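Local structure of catalytic domain of the nuclear inclusion protein A (nia) (Tobacco etch virus, 1LVM) at residues H83-I92 and T188-L198; S23-N31 and L40-T51. The protein is the chymotrypsin-like cysteine protease domain of a plant virus, which cleaves peptide bonds at specific sequences. The protein carries 1 engineered substitution. One frame throughout, in Å; residues are numbered along the deposited sequence.

From the N terminus, the chain reaches interaction 2 first: 23-31 and 40-51 close a short loop, pairing strand 26-33 with strand 36-45, which turns back at once into strand 48-51. Interaction 1 opens later and closes over 95 intervening residues, bringing the connection 83-92 of the first barrel against 188-198, where the chain leaves the second barrel's strand 185-189 and enters helix 194-199. The two contacts follow in series, neither nesting nor crossing. They meet where strand 91-94 runs beside strand 48-51, with a probable hydrogen bond from Ile-91 N to Thr-51 O. Helix 194-199 also packs on Ile-50, through Phe-194 and Leu-198.

Interaction 1: H83-I92 and T188-L198; sequences HLIDGRDMII and TSVPKNFMELL
The bend joining strands 81-84 and 91-94 lies against the chain leaving strand 185-189, with the CA of Asp-89 6.2 Å from that of Thr-188. Arg-88 is extended from CG to NE and grips Ser-189 side-on. NH2 donates to Ser-189 OG at 2.9 Å (153° at the hydrogen), nearly in the guanidinium plane, while NE gives a more bent bond to Ser-189 O at 3.0 Å from above the carbonyl plane and a longer one to OG. That hydroxyl is also bonded to Gly-145 O. Pro-191 CB covers one guanidinium face. Met-90 runs extended as far as its sulfur (chi1 -168°, chi2 -178°), which carries SD to the Phe-194 ring, obliquely and 3.9 Å from Phe-194 CE1, a Met-aromatic contact. Ile-85 CD1 meets the edge of the same ring and lies 3.7 Å from Leu-197 CD2, which also touches Ile-92 CD1. Leu-197 CD1 sits over the His-83 ring face, 3.6 Å from CE1, in a CH-pi contact; His-83 ND1 is bonded to Gln-205 N. A water takes the Asp-89 N-H and bonds Thr-188 OG1, itself also bonded to Ser-176 OG. Asp-89 OD2 bonds that same serine and Asn-52, OD1 the His-54 N-H, and the side chain packs on an aromatic group of the bound peptide. This is the interface between the two barrels of a chymotrypsin-like protease, beside the substrate cleft.

Interaction 2: S23-N31 and L40-T51; sequences SSTICHLTN and LYGIGFGPFIIT
His-28 swings its ring away from its own backbone N (chi1 -167°) and Tyr-41 lays its ring back beside its N (chi1 -63°), which brings the two together across an antiparallel beta hairpin of the first barrel. They meet obliquely, planes at 58°, with His-28 CD2 over one face of the phenol ring, off-centre and 3.3 Å from Tyr-41 CZ. Ile-26 CG2 touches the same ring at CD2, 3.6 Å away. The strands are joined by main-chain bonds at Cys-27 with Gly-42 and Leu-29 with Leu-40; just ahead of strand 26-33, Thr-25 O takes a further bond from Gly-44 N at 2.8 Å. His-28 with Tyr-41 and Ile-26 with Ile-43 form the non-hydrogen-bonded pairs. On the other side of the sheet, the Leu-29 side chain runs past Gly-42 and slides along Ile-49 in the opposite direction, with its CD1 3.9 Å from Ile-49 CG2. Cys-27 SG packs on Ile-49 CD1, and Val-65 of strand 62-67 covers this apolar cluster. Leu-29 CD1 also reaches Thr-51 tip to tip, and there Thr-51 OG1 donates to Tyr-41 O at 2.7 Å, from above the carbonyl plane.

Interaction 1: H83-I92 and T188-L198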
loop_
_atom_site.group_PDB
_atom_site.type_symbol
_atom_site.label_atom_id
_atom_site.label_comp_id
_atom_site.label_asym_id
_atom_site.label_seq_id
_atom_site.Cartn_x
_atom_site.Cartn_y
_atom_site.Cartn_z
ATOM N N HIS A 83 8.941 10.552 3.291
ATOM C CA HIS A 83 7.953 11.554 3.668
ATOM C C HIS A 83 6.884 10.817 4.470
ATOM O O HIS A 83 6.170 9.915 3.978
ATOM C CB HIS A 83 7.296 12.298 2.476
ATOM C CG HIS A 83 6.146 13.144 2.908
ATOM N ND1 HIS A 83 6.210 14.517 3.009
ATOM C CD2 HIS A 83 4.894 12.798 3.269
ATOM C CE1 HIS A 83 5.037 14.984 3.411
ATOM N NE2 HIS A 83 4.213 13.959 3.574
ATOM N N LEU A 84 6.771 11.178 5.730
ATOM C CA LEU A 84 5.796 10.510 6.634
ATOM C C LEU A 84 4.397 11.067 6.516
ATOM O O LEU A 84 4.243 12.266 6.415
ATOM C CB LEU A 84 6.225 10.719 8.111
ATOM C CG LEU A 84 7.657 10.323 8.433
ATOM C CD1 LEU A 84 8.093 10.798 9.853
ATOM C CD2 LEU A 84 7.685 8.867 8.387
ATOM N N ILE A 85 3.382 10.183 6.540
ATOM C CA ILE A 85 2.004 10.607 6.551
ATOM C C ILE A 85 1.572 10.513 8.050
ATOM O O ILE A 85 1.440 9.458 8.683
ATOM C CB ILE A 85 1.080 9.638 5.690
ATOM C CG1 ILE A 85 1.667 9.450 4.261
ATOM C CG2 ILE A 85 -0.360 10.246 5.608
ATOM C CD1 ILE A 85 1.646 10.706 3.445
ATOM N N ASP A 86 1.412 11.685 8.621
ATOM C CA ASP A 86 1.064 11.864 10.018
ATOM C C ASP A 86 -0.087 10.979 10.507
ATOM O O ASP A 86 -1.179 10.981 9.932
ATOM C CB ASP A 86 0.662 13.357 10.173
ATOM C CG ASP A 86 0.971 13.930 11.537
ATOM O OD1 ASP A 86 1.301 13.157 12.454
ATOM O OD2 ASP A 86 0.881 15.172 11.678
ATOM N N GLY A 87 0.159 10.224 11.558
ATOM C CA GLY A 87 -0.893 9.427 12.158
ATOM C C GLY A 87 -1.442 8.242 11.400
ATOM O O GLY A 87 -2.379 7.640 11.899
ATOM N N ARG A 88 -0.861 7.898 10.245
ATOM C CA ARG A 88 -1.335 6.772 9.355
ATOM C C ARG A 88 -0.164 5.810 9.112
ATOM O O ARG A 88 1.002 6.203 9.165
ATOM C CB ARG A 88 -1.734 7.280 7.930
ATOM C CG ARG A 88 -3.112 7.986 7.877
ATOM C CD ARG A 88 -3.497 8.561 6.521
ATOM N NE ARG A 88 -4.985 8.572 6.318
ATOM C CZ ARG A 88 -5.759 9.549 6.744
ATOM N NH1 ARG A 88 -5.201 10.558 7.374
ATOM N NH2 ARG A 88 -7.079 9.546 6.526
ATOM N N ASP A 89 -0.483 4.559 8.806
ATOM C CA ASP A 89 0.552 3.588 8.442
ATOM C C ASP A 89 0.859 3.805 6.958
ATOM O O ASP A 89 0.665 2.879 6.109
ATOM C CB ASP A 89 0.021 2.167 8.658
ATOM C CG ASP A 89 1.017 1.075 8.252
ATOM O OD1 ASP A 89 2.259 1.298 8.357
ATOM O OD2 ASP A 89 0.519 -0.013 7.806
ATOM N N MET A 90 1.406 4.954 6.630
ATOM C CA MET A 90 1.734 5.244 5.229
ATOM C C MET A 90 2.958 6.113 5.119
ATOM O O MET A 90 3.148 7.052 5.917
ATOM C CB MET A 90 0.532 5.964 4.508
ATOM C CG MET A 90 0.717 6.032 2.951
ATOM S SD MET A 90 -0.631 6.898 2.132
ATOM C CE MET A 90 -1.746 5.490 2.034
ATOM N N ILE A 91 3.810 5.832 4.145
ATOM C CA ILE A 91 5.017 6.665 4.039
ATOM C C ILE A 91 5.356 6.736 2.561
ATOM O O ILE A 91 4.946 5.869 1.791
ATOM C CB ILE A 91 6.196 5.937 4.830
ATOM C CG1 ILE A 91 7.461 6.849 4.990
ATOM C CG2 ILE A 91 6.599 4.598 4.138
ATOM C CD1 ILE A 91 8.497 6.188 5.914
ATOM N N ILE A 92 6.055 7.785 2.149
ATOM C CA ILE A 92 6.459 7.799 0.711
ATOM C C ILE A 92 7.965 7.780 0.670
ATOM O O ILE A 92 8.606 8.551 1.373
ATOM C CB ILE A 92 5.990 9.054 -0.034
ATOM C CG1 ILE A 92 4.494 9.242 0.160
ATOM C CG2 ILE A 92 6.386 8.949 -1.548
ATOM C CD1 ILE A 92 3.967 10.631 -0.341
ATOM N N THR A 188 -5.192 1.312 5.362
ATOM C CA THR A 188 -4.926 2.672 5.723
ATOM C C THR A 188 -5.435 3.506 4.569
ATOM O O THR A 188 -5.057 3.294 3.401
ATOM C CB THR A 188 -3.398 2.886 5.880
ATOM O OG1 THR A 188 -2.934 2.086 6.983
ATOM C CG2 THR A 188 -3.072 4.342 6.093
ATOM N N SER A 189 -6.341 4.421 4.885
ATOM C CA SER A 189 -6.917 5.291 3.908
ATOM C C SER A 189 -5.946 6.332 3.295
ATOM O O SER A 189 -4.970 6.811 3.923
ATOM C CB SER A 189 -8.117 6.046 4.509
ATOM O OG SER A 189 -7.681 6.900 5.572
ATOM N N VAL A 190 -6.202 6.649 2.031
ATOM C CA VAL A 190 -5.462 7.701 1.347
ATOM C C VAL A 190 -5.940 8.963 2.100
ATOM O O VAL A 190 -7.168 9.148 2.262
ATOM C CB VAL A 190 -5.931 7.798 -0.147
ATOM C CG1 VAL A 190 -5.662 9.229 -0.737
ATOM C CG2 VAL A 190 -5.199 6.662 -0.969
ATOM N N PRO A 191 -4.996 9.843 2.537
ATOM C CA PRO A 191 -5.382 11.053 3.234
ATOM C C PRO A 191 -5.937 12.140 2.325
ATOM O O PRO A 191 -5.747 12.148 1.101
ATOM C CB PRO A 191 -4.092 11.503 3.932
ATOM C CG PRO A 191 -2.968 11.080 2.902
ATOM C CD PRO A 191 -3.521 9.765 2.285
ATOM N N LYS A 192 -6.551 13.135 2.917
ATOM C CA LYS A 192 -7.057 14.252 2.109
ATOM C C LYS A 192 -5.919 14.944 1.329
ATOM O O LYS A 192 -4.787 15.053 1.823
ATOM C CB LYS A 192 -7.705 15.257 3.058
ATOM C CG LYS A 192 -8.285 16.432 2.393
ATOM C CD LYS A 192 -8.815 17.387 3.484
ATOM C CE LYS A 192 -9.536 18.593 2.910
ATOM N NZ LYS A 192 -10.681 18.179 2.062
ATOM N N ASN A 193 -6.236 15.386 0.109
ATOM C CA ASN A 193 -5.319 16.103 -0.782
ATOM C C ASN A 193 -4.008 15.371 -1.077
ATOM O O ASN A 193 -2.902 15.959 -1.202
ATOM C CB ASN A 193 -5.085 17.510 -0.240
ATOM C CG ASN A 193 -6.381 18.348 -0.247
ATOM O OD1 ASN A 193 -7.309 18.053 -1.007
ATOM N ND2 ASN A 193 -6.459 19.358 0.611
ATOM N N PHE A 194 -4.141 14.060 -1.234
ATOM C CA PHE A 194 -2.957 13.250 -1.521
ATOM C C PHE A 194 -2.388 13.560 -2.885
ATOM O O PHE A 194 -1.182 13.525 -3.054
ATOM C CB PHE A 194 -3.336 11.746 -1.367
ATOM C CG PHE A 194 -2.156 10.801 -1.257
ATOM C CD1 PHE A 194 -1.201 10.924 -0.247
ATOM C CD2 PHE A 194 -1.992 9.780 -2.219
ATOM C CE1 PHE A 194 -0.084 10.064 -0.160
ATOM C CE2 PHE A 194 -0.877 8.896 -2.160
ATOM C CZ PHE A 194 0.069 9.018 -1.157
ATOM N N MET A 195 -3.233 13.833 -3.885
ATOM C CA MET A 195 -2.678 14.133 -5.217
ATOM C C MET A 195 -1.802 15.385 -5.122
ATOM O O MET A 195 -0.764 15.478 -5.778
ATOM C CB MET A 195 -3.779 14.347 -6.263
ATOM C CG MET A 195 -4.634 13.090 -6.592
ATOM S SD MET A 195 -3.638 11.654 -6.941
ATOM C CE MET A 195 -2.713 12.176 -8.452
ATOM N N GLU A 196 -2.221 16.355 -4.312
ATOM C CA GLU A 196 -1.394 17.583 -4.150
ATOM C C GLU A 196 -0.005 17.180 -3.603
ATOM O O GLU A 196 1.055 17.627 -4.061
ATOM C CB GLU A 196 -2.050 18.562 -3.146
ATOM C CG GLU A 196 -1.383 19.968 -3.155
ATOM C CD GLU A 196 -1.499 20.578 -4.541
ATOM O OE1 GLU A 196 -0.573 21.325 -4.928
ATOM O OE2 GLU A 196 -2.504 20.310 -5.253
ATOM N N LEU A 197 -0.028 16.340 -2.582
ATOM C CA LEU A 197 1.236 15.914 -1.978
ATOM C C LEU A 197 2.157 15.219 -2.994
ATOM O O LEU A 197 3.357 15.448 -2.995
ATOM C CB LEU A 197 0.941 14.981 -0.787
ATOM C CG LEU A 197 2.197 14.362 -0.147
ATOM C CD1 LEU A 197 3.108 15.509 0.444
ATOM C CD2 LEU A 197 1.733 13.458 0.962
ATOM N N LEU A 198 1.603 14.365 -3.857
ATOM C CA LEU A 198 2.449 13.683 -4.826
ATOM C C LEU A 198 2.987 14.530 -5.930
ATOM O O LEU A 198 3.971 14.151 -6.531
ATOM C CB LEU A 198 1.683 12.504 -5.516
ATOM C CG LEU A 198 1.145 11.416 -4.579
ATOM C CD1 LEU A 198 0.311 10.412 -5.427
ATOM C CD2 LEU A 198 2.290 10.623 -3.916
HETATM O O HOH W 1 -3.125 3.672 9.386
#

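Interaction 2: S23-N31 and L40-T51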
loop_
_atom_site.group_PDB
_atom_site.type_symbol
_atom_site.label_atom_id
_atom_site.label_comp_id
_atom_site.label_asym_id
_atom_site.label_seq_id
_atom_site.Cartn_x
_atom_site.Cartn_y
_atom_site.Cartn_z
ATOM N N SER A 23 -1.552 -2.445 -11.411
ATOM C CA SER A 23 -0.653 -3.538 -11.004
ATOM C C SER A 23 0.726 -3.391 -11.583
ATOM O O SER A 23 1.679 -3.855 -10.966
ATOM C CB SER A 23 -1.219 -4.942 -11.380
ATOM O OG SER A 23 -1.538 -4.933 -12.716
ATOM N N SER A 24 0.849 -2.711 -12.725
ATOM C CA SER A 24 2.174 -2.560 -13.334
ATOM C C SER A 24 3.052 -1.612 -12.512
ATOM O O SER A 24 4.279 -1.559 -12.697
ATOM C CB SER A 24 2.069 -2.109 -14.811
ATOM O OG SER A 24 1.479 -0.842 -14.917
ATOM N N THR A 25 2.447 -0.898 -11.573
ATOM C CA THR A 25 3.248 0.025 -10.726
ATOM C C THR A 25 3.559 -0.570 -9.358
ATOM O O THR A 25 4.290 0.049 -8.559
ATOM C CB THR A 25 2.534 1.345 -10.445
ATOM O OG1 THR A 25 1.402 1.097 -9.575
ATOM C CG2 THR A 25 2.017 1.969 -11.740
ATOM N N ILE A 26 3.023 -1.742 -9.070
ATOM C CA ILE A 26 3.277 -2.347 -7.754
ATOM C C ILE A 26 4.675 -2.946 -7.657
ATOM O O ILE A 26 5.193 -3.495 -8.637
ATOM C CB ILE A 26 2.196 -3.413 -7.467
ATOM C CG1 ILE A 26 0.873 -2.706 -7.354
ATOM C CG2 ILE A 26 2.630 -4.295 -6.241
ATOM C CD1 ILE A 26 -0.331 -3.690 -7.155
ATOM N N CYS A 27 5.344 -2.710 -6.520
ATOM C CA CYS A 27 6.643 -3.258 -6.283
ATOM C C CYS A 27 6.612 -4.090 -5.048
ATOM O O CYS A 27 5.828 -3.820 -4.102
ATOM C CB CYS A 27 7.669 -2.121 -5.976
ATOM S SG CYS A 27 7.875 -0.855 -7.276
ATOM N N HIS A 28 7.488 -5.075 -5.019
ATOM C CA HIS A 28 7.621 -5.900 -3.818
ATOM C C HIS A 28 8.872 -5.391 -3.095
ATOM O O HIS A 28 9.939 -5.290 -3.700
ATOM C CB HIS A 28 7.809 -7.362 -4.112
ATOM C CG HIS A 28 7.637 -8.198 -2.881
ATOM N ND1 HIS A 28 8.627 -9.021 -2.384
ATOM C CD2 HIS A 28 6.588 -8.310 -2.019
ATOM C CE1 HIS A 28 8.195 -9.609 -1.279
ATOM N NE2 HIS A 28 6.963 -9.195 -1.033
ATOM N N LEU A 29 8.735 -5.125 -1.788
ATOM C CA LEU A 29 9.803 -4.526 -0.982
ATOM C C LEU A 29 10.253 -5.434 0.152
ATOM O O LEU A 29 9.414 -5.961 0.892
ATOM C CB LEU A 29 9.244 -3.217 -0.352
ATOM C CG LEU A 29 8.539 -2.237 -1.335
ATOM C CD1 LEU A 29 8.027 -0.995 -0.631
ATOM C CD2 LEU A 29 9.503 -1.750 -2.399
ATOM N N THR A 30 11.563 -5.603 0.285
ATOM C CA THR A 30 12.087 -6.358 1.365
ATOM C C THR A 30 13.116 -5.566 2.133
ATOM O O THR A 30 14.151 -5.228 1.609
ATOM C CB THR A 30 12.691 -7.714 0.858
ATOM O OG1 THR A 30 11.654 -8.465 0.196
ATOM C CG2 THR A 30 13.276 -8.505 2.029
ATOM N N ASN A 31 12.807 -5.255 3.397
ATOM C CA ASN A 31 13.771 -4.480 4.211
ATOM C C ASN A 31 14.487 -5.495 5.103
ATOM O O ASN A 31 13.897 -6.058 6.016
ATOM C CB ASN A 31 13.000 -3.444 5.057
ATOM C CG ASN A 31 13.901 -2.657 6.039
ATOM O OD1 ASN A 31 15.096 -2.882 6.108
ATOM N ND2 ASN A 31 13.312 -1.680 6.739
ATOM N N LEU A 40 6.729 -6.642 1.983
ATOM C CA LEU A 40 5.382 -6.182 1.735
ATOM C C LEU A 40 5.439 -5.397 0.414
ATOM O O LEU A 40 6.492 -5.350 -0.275
ATOM C CB LEU A 40 4.821 -5.345 2.954
ATOM C CG LEU A 40 5.167 -3.865 3.316
ATOM C CD1 LEU A 40 5.405 -3.760 4.793
ATOM C CD2 LEU A 40 6.252 -3.235 2.492
ATOM N N TYR A 41 4.317 -4.817 0.032
ATOM C CA TYR A 41 4.290 -4.119 -1.253
ATOM C C TYR A 41 4.220 -2.601 -1.210
ATOM O O TYR A 41 3.948 -2.002 -0.187
ATOM C CB TYR A 41 3.072 -4.618 -2.046
ATOM C CG TYR A 41 3.198 -6.086 -2.359
ATOM C CD1 TYR A 41 2.815 -7.059 -1.444
ATOM C CD2 TYR A 41 3.704 -6.489 -3.583
ATOM C CE1 TYR A 41 2.938 -8.455 -1.759
ATOM C CE2 TYR A 41 3.831 -7.829 -3.917
ATOM C CZ TYR A 41 3.454 -8.809 -3.033
ATOM O OH TYR A 41 3.497 -10.121 -3.493
ATOM N N GLY A 42 4.531 -1.991 -2.343
ATOM C CA GLY A 42 4.422 -0.531 -2.472
ATOM C C GLY A 42 3.868 -0.187 -3.839
ATOM O O GLY A 42 3.762 -1.069 -4.697
ATOM N N ILE A 43 3.472 1.081 -4.027
ATOM C CA ILE A 43 2.872 1.543 -5.270
ATOM C C ILE A 43 3.765 2.642 -5.851
ATOM O O ILE A 43 4.000 3.678 -5.205
ATOM C CB ILE A 43 1.485 2.128 -5.006
ATOM C CG1 ILE A 43 0.586 1.038 -4.394
ATOM C CG2 ILE A 43 0.875 2.687 -6.343
ATOM C CD1 ILE A 43 -0.623 1.545 -3.610
ATOM N N GLY A 44 4.264 2.428 -7.062
ATOM C CA GLY A 44 5.152 3.407 -7.671
ATOM C C GLY A 44 4.417 4.549 -8.324
ATOM O O GLY A 44 3.317 4.380 -8.849
ATOM N N PHE A 45 4.993 5.737 -8.249
ATOM C CA PHE A 45 4.388 6.944 -8.829
ATOM C C PHE A 45 5.545 7.917 -9.047
ATOM O O PHE A 45 6.142 8.457 -8.093
ATOM C CB PHE A 45 3.361 7.572 -7.873
ATOM C CG PHE A 45 2.593 8.728 -8.490
ATOM C CD1 PHE A 45 3.106 10.019 -8.449
ATOM C CD2 PHE A 45 1.346 8.506 -9.096
ATOM C CE1 PHE A 45 2.392 11.088 -8.993
ATOM C CE2 PHE A 45 0.604 9.558 -9.637
ATOM C CZ PHE A 45 1.111 10.877 -9.594
ATOM N N GLY A 46 5.903 8.121 -10.300
ATOM C CA GLY A 46 7.053 8.963 -10.528
ATOM C C GLY A 46 8.268 8.351 -9.851
ATOM O O GLY A 46 8.514 7.127 -9.879
ATOM N N PRO A 47 9.048 9.202 -9.135
ATOM C CA PRO A 47 10.250 8.735 -8.457
ATOM C C PRO A 47 9.930 8.168 -7.073
ATOM O O PRO A 47 10.835 7.815 -6.301
ATOM C CB PRO A 47 11.060 10.009 -8.347
ATOM C CG PRO A 47 10.083 11.007 -8.057
ATOM C CD PRO A 47 8.905 10.661 -8.989
ATOM N N PHE A 48 8.635 8.081 -6.770
ATOM C CA PHE A 48 8.205 7.620 -5.434
ATOM C C PHE A 48 7.672 6.223 -5.374
ATOM O O PHE A 48 7.212 5.654 -6.387
ATOM C CB PHE A 48 7.082 8.531 -4.912
ATOM C CG PHE A 48 7.389 10.022 -4.998
ATOM C CD1 PHE A 48 8.602 10.521 -4.499
ATOM C CD2 PHE A 48 6.483 10.909 -5.564
ATOM C CE1 PHE A 48 8.901 11.897 -4.570
ATOM C CE2 PHE A 48 6.751 12.295 -5.649
ATOM C CZ PHE A 48 7.979 12.796 -5.147
ATOM N N ILE A 49 7.728 5.638 -4.172
ATOM C CA ILE A 49 7.088 4.345 -3.918
ATOM C C ILE A 49 6.249 4.638 -2.632
ATOM O O ILE A 49 6.774 5.068 -1.611
ATOM C CB ILE A 49 8.075 3.213 -3.628
ATOM C CG1 ILE A 49 8.863 2.893 -4.911
ATOM C CG2 ILE A 49 7.288 1.914 -3.164
ATOM C CD1 ILE A 49 9.760 1.633 -4.773
ATOM N N ILE A 50 4.955 4.400 -2.710
ATOM C CA ILE A 50 4.024 4.670 -1.581
ATOM C C ILE A 50 3.863 3.330 -0.922
ATOM O O ILE A 50 3.558 2.352 -1.610
ATOM C CB ILE A 50 2.628 5.135 -2.111
ATOM C CG1 ILE A 50 2.762 6.487 -2.814
ATOM C CG2 ILE A 50 1.621 5.292 -0.890
ATOM C CD1 ILE A 50 1.783 6.711 -3.890
ATOM N N THR A 51 4.089 3.260 0.382
ATOM C CA THR A 51 4.016 1.960 1.065
ATOM C C THR A 51 3.680 2.146 2.547
ATOM O O THR A 51 3.342 3.281 2.997
ATOM C CB THR A 51 5.307 1.141 0.848
ATOM O OG1 THR A 51 5.127 -0.180 1.357
ATOM C CG2 THR A 51 6.565 1.801 1.585
#